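Local atomic coordinates of endoglucanase CEL5A (Eubacterium cellulosolvens, PDB entry 4AFM), a protein that probably helps direct a family 5 endoglucanase to plant cell-wall glucans, acting here as a non-catalytic carbohydrate-binding module with a likely preference for xyloglucan. Residues E29-P32 with P33-T36; F39-N42 with K43-I47; D99-S102 with D103-Y106. All coordinates share one frame; numbering follows the deposited sequence. Where two conformers were deposited one is given.

Overall arrangement
All three contacts are local turns, and lie about 12 to 13 Å (centre to centre) from the middle of the chain. Contacts 1 and 2 are partly buried and adjoin on the connection from strand 28-30 to strand 45-52. Contact 3 lies at the surface and shapes the loop between helix 89-96 and strand 106-111. Contact 2 has the most apolar interior, with two phenylalanine rings packed edge to face. Contact 1 is largely polar and is built round a buried glutamine amide at the subunit interface. Contact 3 is rich in aspartates. It touches both others: Leu104 packs on Leu41 of contact 2, and the Tyr106 hydroxyl probably hydrogen-bonds to Glu29 of contact 1.

Contact 1: E29-P32 with P33-T36; sequences ELQP and PYQT. With GOL (glycerol), chain C.
Gln35 lays the end of its side chain across Leu30 at about a right angle, with OE1 3.8 Å from Leu30 CD2. CG lies anti to the carbonyl carbon (chi1 -69°) and the chain is extended beyond it, which lets the amide reach the backbone of Leu30 and Gln31. OE1 accepts from Gln31 N at 2.8 Å, and the donor lies in the carbonyl plane. NE2 donates at 3.0 Å to O1 of a glycerol probably from the crystallisation liquor. This glycerol also receives Glu29 N on O3 and gives O1-H to Glu29 O. NE2 has a further partner in Glu29 O of the second subunit. In this conformer both ends of the buried amide are engaged.

The backbone closes the turn. Tyr34 N reaches Gln31 O at 2.8 Å, and Gln35 N adds a weak bond to the same oxygen. A water joins Pro32 O to Gln35 O. Pro32 and Pro33 lie side by side, and Pro33 CB sits over one face of the Tyr34 ring, near its rim. Tyr34 packs on Gln31 of the second subunit.

The turn leaves strand 28-30, outermost within this chain in the four-stranded sheet, where Leu30 pairs with Ile107 of strand 106-111.

Contact 2: F39-N42 with K43-I47; sequences FDLN and KNFEI
Phe39 points the CE2 corner of its ring at the centre of one face of Phe45, 3.9 Å above that plane. The pair is T-shaped, with planes at 67° and centroids 5.1 Å apart. Both phenylalanines hold CG between the backbone N and the carbonyl carbon (chi1 72° and 66°), which turns the two rings into the same space. Leu41 runs alongside Phe45 and lays CD2 3.9 Å from its CZ. The neighbouring atom of Phe39, CZ, lies 4.3 Å from Ile47 CD1. Strand 118-127 packs on both rings through Tyr127.

At the margin of the Phe45 ring, Leu41 O lies in the ring plane, 3.5 Å from CE2. This oxygen also takes a hydrogen bond from Lys89.

Further out the contact is polar. Asp40 OD1 accepts from Asn42 N at 2.9 Å, above the carboxylate plane, and from Asn42 ND2 on its syn lone pair. OD2 rests against the aliphatic CG of Lys43. The lysine chain bends at its end and makes a cation-pi contact with Tyr127. With an alanine at Asp40, the backbone N and ND2 of Asn42 would probably lose their shared acceptor, and the Asn42 side chain would be freer to turn.

Lys43 N donates to Asp40 O at 3.1 Å and closes a type I beta turn. The bond from Asn42 N to Asp40 OD1 overlays it with an Asx turn, leading into strand 45-52 of the larger antiparallel sheet.

Contact 3: D99-S102 with D103-Y106; sequences DDFS and DLDY
Phe101 and Leu104 meet at their bases, CB to CB at 4.2 Å, and their side chains leave the turn on the same side. Leu104 has CG opposite the backbone N (chi1 180°), and this brings CD2 toward the Phe101 ring, which it meets obliquely. Asp99 CA lies over one ring face, toward the rim and 4.2 Å above the plane. Phe60 of strand 56-62 makes an edge-to-face pair with the same ring, and Leu104 also packs on Phe60.

Asp100 and Ser102 are joined within the loop, both exposed. OD1 of Asp100 takes two bonds, from Ser102 N at 3.0 Å and from Ser102 OG at 2.7 Å. The amide comes on the anti side and the hydroxyl on the syn side, and both approach from the same face of the carboxylate. Ser102 OG stands between its own backbone N and carbonyl carbon (chi1 63°), which brings it close to the amide so that one oxygen can receive both. The hydrogen bond from Ser102 N to Asp100 OD1 makes an Asx turn.

It overlaps a type I beta turn from Phe101 to Leu104. Leu104 N donates to Phe101 O at 3.2 Å, well above the carbonyl plane.

Asp103 OD1 comes to 3.5 Å from Asp100 O, but both are acceptors and no bond forms. Asp103 is held from outside the turn: OD1 bonds to the hydroxyl of Tyr96 on helix 89-96, and OD2 forms a salt bridge with Arg62. Just beyond, Asp105 and Tyr106 both face Ala61 in a classic beta bulge where strand 106-111 begins.

Contact 1: E29-P32 with P33-T36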
loop_
_atom_site.group_PDB
_atom_site.type_symbol
_atom_site.label_atom_id
_atom_site.label_comp_id
_atom_site.label_asym_id
_atom_site.label_seq_id
_atom_site.Cartn_x
_atom_site.Cartn_y
_atom_site.Cartn_z
ATOM N N GLU A 29 4.276 -3.772 2.748
ATOM C CA GLU A 29 5.407 -3.385 1.895
ATOM C C GLU A 29 5.083 -2.265 1.020
ATOM O O GLU A 29 3.924 -2.276 0.426
ATOM C CB GLU A 29 5.795 -4.641 0.961
ATOM C CG GLU A 29 6.302 -5.796 1.777
ATOM C CD GLU A 29 6.537 -6.884 0.865
ATOM O OE1 GLU A 29 5.569 -7.541 0.279
ATOM O OE2 GLU A 29 7.665 -7.370 0.868
ATOM N N LEU A 30 6.010 -1.424 0.713
ATOM C CA LEU A 30 5.876 -0.366 -0.305
ATOM C C LEU A 30 7.079 -0.316 -1.123
ATOM O O LEU A 30 8.289 -0.597 -0.630
ATOM C CB LEU A 30 5.866 1.016 0.233
ATOM C CG LEU A 30 4.730 1.308 1.060
ATOM C CD1 LEU A 30 4.816 2.767 1.760
ATOM C CD2 LEU A 30 3.445 1.592 0.188
ATOM N N GLN A 31 7.024 -0.034 -2.401
ATOM C CA GLN A 31 8.143 0.161 -3.230
ATOM C C GLN A 31 8.033 1.570 -3.854
ATOM O O GLN A 31 7.331 1.738 -4.875
ATOM C CB GLN A 31 8.178 -0.877 -4.255
ATOM C CG GLN A 31 8.401 -2.185 -3.495
ATOM C CD GLN A 31 8.739 -3.390 -4.351
ATOM O OE1 GLN A 31 9.381 -3.322 -5.415
ATOM N NE2 GLN A 31 8.371 -4.538 -3.826
ATOM N N PRO A 32 8.658 2.550 -3.247
ATOM C CA PRO A 32 8.450 3.951 -3.717
ATOM C C PRO A 32 8.679 4.192 -5.161
ATOM O O PRO A 32 7.906 4.993 -5.736
ATOM C CB PRO A 32 9.428 4.749 -2.821
ATOM C CG PRO A 32 9.478 3.902 -1.541
ATOM C CD PRO A 32 9.516 2.495 -2.008
ATOM N N PRO A 33 9.575 3.574 -5.873
ATOM C CA PRO A 33 9.743 3.869 -7.318
ATOM C C PRO A 33 8.525 3.382 -8.065
ATOM O O PRO A 33 8.374 3.875 -9.218
ATOM C CB PRO A 33 10.955 3.025 -7.727
ATOM C CG PRO A 33 11.784 2.917 -6.474
ATOM C CD PRO A 33 10.695 2.689 -5.374
ATOM N N TYR A 34 7.701 2.516 -7.562
ATOM C CA TYR A 34 6.622 1.890 -8.337
ATOM C C TYR A 34 5.246 2.181 -7.828
ATOM O O TYR A 34 4.220 1.761 -8.527
ATOM C CB TYR A 34 6.794 0.326 -8.325
ATOM C CG TYR A 34 8.068 -0.037 -9.023
ATOM C CD1 TYR A 34 8.243 0.158 -10.391
ATOM C CD2 TYR A 34 9.157 -0.516 -8.327
ATOM C CE1 TYR A 34 9.421 -0.165 -11.037
ATOM C CE2 TYR A 34 10.344 -0.894 -8.972
ATOM C CZ TYR A 34 10.463 -0.663 -10.293
ATOM O OH TYR A 34 11.644 -1.067 -10.902
ATOM N N GLN A 35 5.002 2.699 -6.648
ATOM C CA GLN A 35 3.656 2.906 -6.003
ATOM C C GLN A 35 3.595 4.391 -5.575
ATOM O O GLN A 35 4.488 4.861 -4.811
ATOM C CB GLN A 35 3.365 2.104 -4.737
ATOM C CG GLN A 35 3.219 0.645 -5.047
ATOM C CD GLN A 35 3.178 -0.056 -3.657
ATOM O OE1 GLN A 35 4.276 -0.319 -3.006
ATOM N NE2 GLN A 35 2.025 -0.399 -3.179
ATOM N N THR A 36 2.553 5.121 -5.936
ATOM C CA THR A 36 2.343 6.474 -5.379
ATOM C C THR A 36 2.351 6.349 -3.859
ATOM O O THR A 36 1.859 5.392 -3.254
ATOM C CB THR A 36 1.026 7.042 -5.932
ATOM O OG1 THR A 36 1.015 8.432 -5.534
ATOM C CG2 THR A 36 -0.189 6.369 -5.414
HETATM C C1 GOL C . 0.647 -1.224 0.883
HETATM O O1 GOL C . 1.507 -1.255 -0.321
HETATM C C2 GOL C . -0.080 -2.534 1.262
HETATM O O2 GOL C . -0.715 -2.783 2.565
HETATM C C3 GOL C . 0.971 -3.468 0.766
HETATM O O3 GOL C . 1.521 -4.296 1.720
HETATM O O HOH W 1 6.049 6.950 -5.782
#

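Contact 2: F39-N42 with K43-I47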
loop_
_atom_site.group_PDB
_atom_site.type_symbol
_atom_site.label_atom_id
_atom_site.label_comp_id
_atom_site.label_asym_id
_atom_site.label_seq_id
_atom_site.Cartn_x
_atom_site.Cartn_y
_atom_site.Cartn_z
ATOM N N PHE A 39 2.491 8.667 2.266
ATOM C CA PHE A 39 2.997 9.687 3.145
ATOM C C PHE A 39 4.251 10.250 2.487
ATOM O O PHE A 39 4.834 9.654 1.578
ATOM C CB PHE A 39 3.225 9.220 4.588
ATOM C CG PHE A 39 4.384 8.306 4.775
ATOM C CD1 PHE A 39 4.318 6.948 4.459
ATOM C CD2 PHE A 39 5.609 8.789 5.235
ATOM C CE1 PHE A 39 5.402 6.093 4.639
ATOM C CE2 PHE A 39 6.654 7.919 5.443
ATOM C CZ PHE A 39 6.590 6.594 5.087
ATOM N N ASP A 40 4.702 11.380 3.020
ATOM C CA ASP A 40 5.855 12.111 2.462
ATOM C C ASP A 40 7.090 11.851 3.355
ATOM O O ASP A 40 7.219 12.278 4.489
ATOM C CB ASP A 40 5.547 13.615 2.499
ATOM C CG ASP A 40 6.689 14.406 1.908
ATOM O OD1 ASP A 40 7.699 13.858 1.452
ATOM O OD2 ASP A 40 6.523 15.672 1.936
ATOM N N LEU A 41 8.015 11.050 2.776
ATOM C CA LEU A 41 9.281 10.699 3.456
ATOM C C LEU A 41 10.124 11.873 3.829
ATOM O O LEU A 41 11.030 11.799 4.656
ATOM C CB LEU A 41 10.049 9.799 2.520
ATOM C CG LEU A 41 9.484 8.345 2.455
ATOM C CD1 LEU A 41 9.947 7.686 1.159
ATOM C CD2 LEU A 41 9.932 7.501 3.658
ATOM N N ASN A 42 9.878 13.047 3.179
ATOM C CA ASN A 42 10.695 14.234 3.451
ATOM C C ASN A 42 10.258 14.911 4.729
ATOM O O ASN A 42 11.085 15.673 5.265
ATOM C CB ASN A 42 10.516 15.257 2.307
ATOM C CG ASN A 42 11.125 14.756 1.068
ATOM O OD1 ASN A 42 12.359 14.796 0.938
ATOM N ND2 ASN A 42 10.394 14.340 0.098
ATOM N N LYS A 43 9.092 14.683 5.224
ATOM C CA LYS A 43 8.728 15.271 6.546
ATOM C C LYS A 43 9.415 14.505 7.645
ATOM O O LYS A 43 9.881 13.398 7.476
ATOM C CB LYS A 43 7.207 15.192 6.705
ATOM C CG LYS A 43 6.505 16.000 5.616
ATOM C CD LYS A 43 5.028 16.356 5.691
ATOM C CE LYS A 43 4.781 17.171 6.939
ATOM N NZ LYS A 43 4.994 18.636 6.676
ATOM N N ASN A 44 9.437 15.099 8.862
ATOM C CA ASN A 44 9.858 14.324 9.995
ATOM C C ASN A 44 8.698 13.479 10.369
ATOM O O ASN A 44 7.531 13.947 10.235
ATOM C CB ASN A 44 10.229 15.258 11.156
ATOM C CG ASN A 44 11.081 14.537 12.124
ATOM O OD1 ASN A 44 11.580 13.378 11.934
ATOM N ND2 ASN A 44 11.273 15.201 13.294
ATOM N N PHE A 45 8.897 12.223 10.400
ATOM C CA PHE A 45 7.780 11.280 10.657
ATOM C C PHE A 45 8.172 10.181 11.598
ATOM O O PHE A 45 9.375 9.953 11.887
ATOM C CB PHE A 45 7.341 10.658 9.321
ATOM C CG PHE A 45 8.348 9.757 8.633
ATOM C CD1 PHE A 45 8.474 8.387 9.055
ATOM C CD2 PHE A 45 9.191 10.182 7.622
ATOM C CE1 PHE A 45 9.429 7.630 8.476
ATOM C CE2 PHE A 45 10.147 9.419 7.072
ATOM C CZ PHE A 45 10.272 8.075 7.485
ATOM N N GLU A 46 7.145 9.527 12.130
ATOM C CA GLU A 46 7.325 8.237 12.783
ATOM C C GLU A 46 6.345 7.288 12.213
ATOM O O GLU A 46 5.295 7.695 11.656
ATOM C CB GLU A 46 7.136 8.313 14.286
ATOM C CG GLU A 46 5.888 8.953 14.742
ATOM C CD GLU A 46 5.878 9.191 16.242
ATOM O OE1 GLU A 46 6.979 9.243 16.892
ATOM O OE2 GLU A 46 4.698 9.329 16.721
ATOM N N ILE A 47 6.701 6.021 12.243
ATOM C CA ILE A 47 5.782 4.961 11.837
ATOM C C ILE A 47 5.378 4.201 13.087
ATOM O O ILE A 47 6.316 3.764 13.862
ATOM C CB ILE A 47 6.489 4.055 10.811
ATOM C CG1 ILE A 47 6.737 4.871 9.486
ATOM C CG2 ILE A 47 5.645 2.782 10.506
ATOM C CD1 ILE A 47 7.590 4.166 8.524
#

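Contact 3: D99-S102 with D103-Y106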
loop_
_atom_site.group_PDB
_atom_site.type_symbol
_atom_site.label_atom_id
_atom_site.label_comp_id
_atom_site.label_asym_id
_atom_site.label_seq_id
_atom_site.Cartn_x
_atom_site.Cartn_y
_atom_site.Cartn_z
ATOM N N ASP A 99 19.532 10.640 5.491
ATOM C CA ASP A 99 18.097 10.903 5.403
ATOM C C ASP A 99 17.785 11.298 3.948
ATOM O O ASP A 99 16.709 11.913 3.753
ATOM C CB ASP A 99 17.558 12.012 6.354
ATOM C CG ASP A 99 18.257 13.333 6.130
ATOM O OD1 ASP A 99 19.111 13.463 5.264
ATOM O OD2 ASP A 99 17.892 14.301 6.875
ATOM N N ASP A 100 18.546 10.914 2.996
ATOM C CA ASP A 100 18.242 11.183 1.627
ATOM C C ASP A 100 17.561 9.872 1.101
ATOM O O ASP A 100 18.252 8.888 0.792
ATOM C CB ASP A 100 19.543 11.416 0.849
ATOM C CG ASP A 100 19.330 11.662 -0.580
ATOM O OD1 ASP A 100 18.306 11.470 -1.157
ATOM O OD2 ASP A 100 20.332 12.051 -1.264
ATOM N N PHE A 101 16.223 9.937 0.942
ATOM C CA PHE A 101 15.434 8.779 0.435
ATOM C C PHE A 101 15.210 8.846 -1.007
ATOM O O PHE A 101 14.323 8.148 -1.545
ATOM C CB PHE A 101 14.187 8.617 1.279
ATOM C CG PHE A 101 14.460 8.374 2.694
ATOM C CD1 PHE A 101 15.250 7.253 3.160
ATOM C CD2 PHE A 101 13.960 9.236 3.720
ATOM C CE1 PHE A 101 15.540 7.068 4.524
ATOM C CE2 PHE A 101 14.215 8.961 5.083
ATOM C CZ PHE A 101 15.076 7.927 5.522
ATOM N N SER A 102 16.011 9.615 -1.796
ATOM C CA SER A 102 15.780 9.748 -3.224
ATOM C C SER A 102 16.078 8.474 -3.984
ATOM O O SER A 102 15.673 8.318 -5.124
ATOM C CB SER A 102 16.652 10.887 -3.814
ATOM O OG SER A 102 18.038 10.566 -3.652
ATOM N N ASP A 103 16.761 7.490 -3.342
ATOM C CA ASP A 103 17.088 6.203 -4.010
ATOM C C ASP A 103 16.449 5.062 -3.229
ATOM O O ASP A 103 16.874 3.889 -3.452
ATOM C CB ASP A 103 18.643 6.019 -4.069
ATOM C CG ASP A 103 19.280 6.223 -2.641
ATOM O OD1 ASP A 103 18.614 6.356 -1.580
ATOM O OD2 ASP A 103 20.588 6.309 -2.649
ATOM N N LEU A 104 15.453 5.279 -2.419
ATOM C CA LEU A 104 14.842 4.219 -1.611
ATOM C C LEU A 104 14.020 3.267 -2.425
ATOM O O LEU A 104 13.028 3.712 -3.094
ATOM C CB LEU A 104 14.016 4.885 -0.531
ATOM C CG LEU A 104 13.287 3.913 0.417
ATOM C CD1 LEU A 104 14.256 3.057 1.232
ATOM C CD2 LEU A 104 12.341 4.697 1.325
ATOM N N ASP A 105 14.310 1.986 -2.417
ATOM C CA ASP A 105 13.557 1.002 -3.249
ATOM C C ASP A 105 12.483 0.287 -2.500
ATOM O O ASP A 105 11.542 -0.233 -3.180
ATOM C CB ASP A 105 14.553 -0.009 -3.835
ATOM C CG ASP A 105 15.426 0.497 -4.842
ATOM O OD1 ASP A 105 14.874 1.092 -5.831
ATOM O OD2 ASP A 105 16.656 0.369 -4.846
ATOM N N TYR A 106 12.522 0.178 -1.186
ATOM C CA TYR A 106 11.653 -0.766 -0.501
ATOM C C TYR A 106 11.471 -0.357 0.930
ATOM O O TYR A 106 12.492 -0.013 1.625
ATOM C CB TYR A 106 12.362 -2.166 -0.543
ATOM C CG TYR A 106 11.628 -3.252 0.186
ATOM C CD1 TYR A 106 10.466 -3.826 -0.339
ATOM C CD2 TYR A 106 12.062 -3.698 1.456
ATOM C CE1 TYR A 106 9.816 -4.845 0.312
ATOM C CE2 TYR A 106 11.374 -4.705 2.107
ATOM C CZ TYR A 106 10.283 -5.270 1.522
ATOM O OH TYR A 106 9.670 -6.287 2.266
#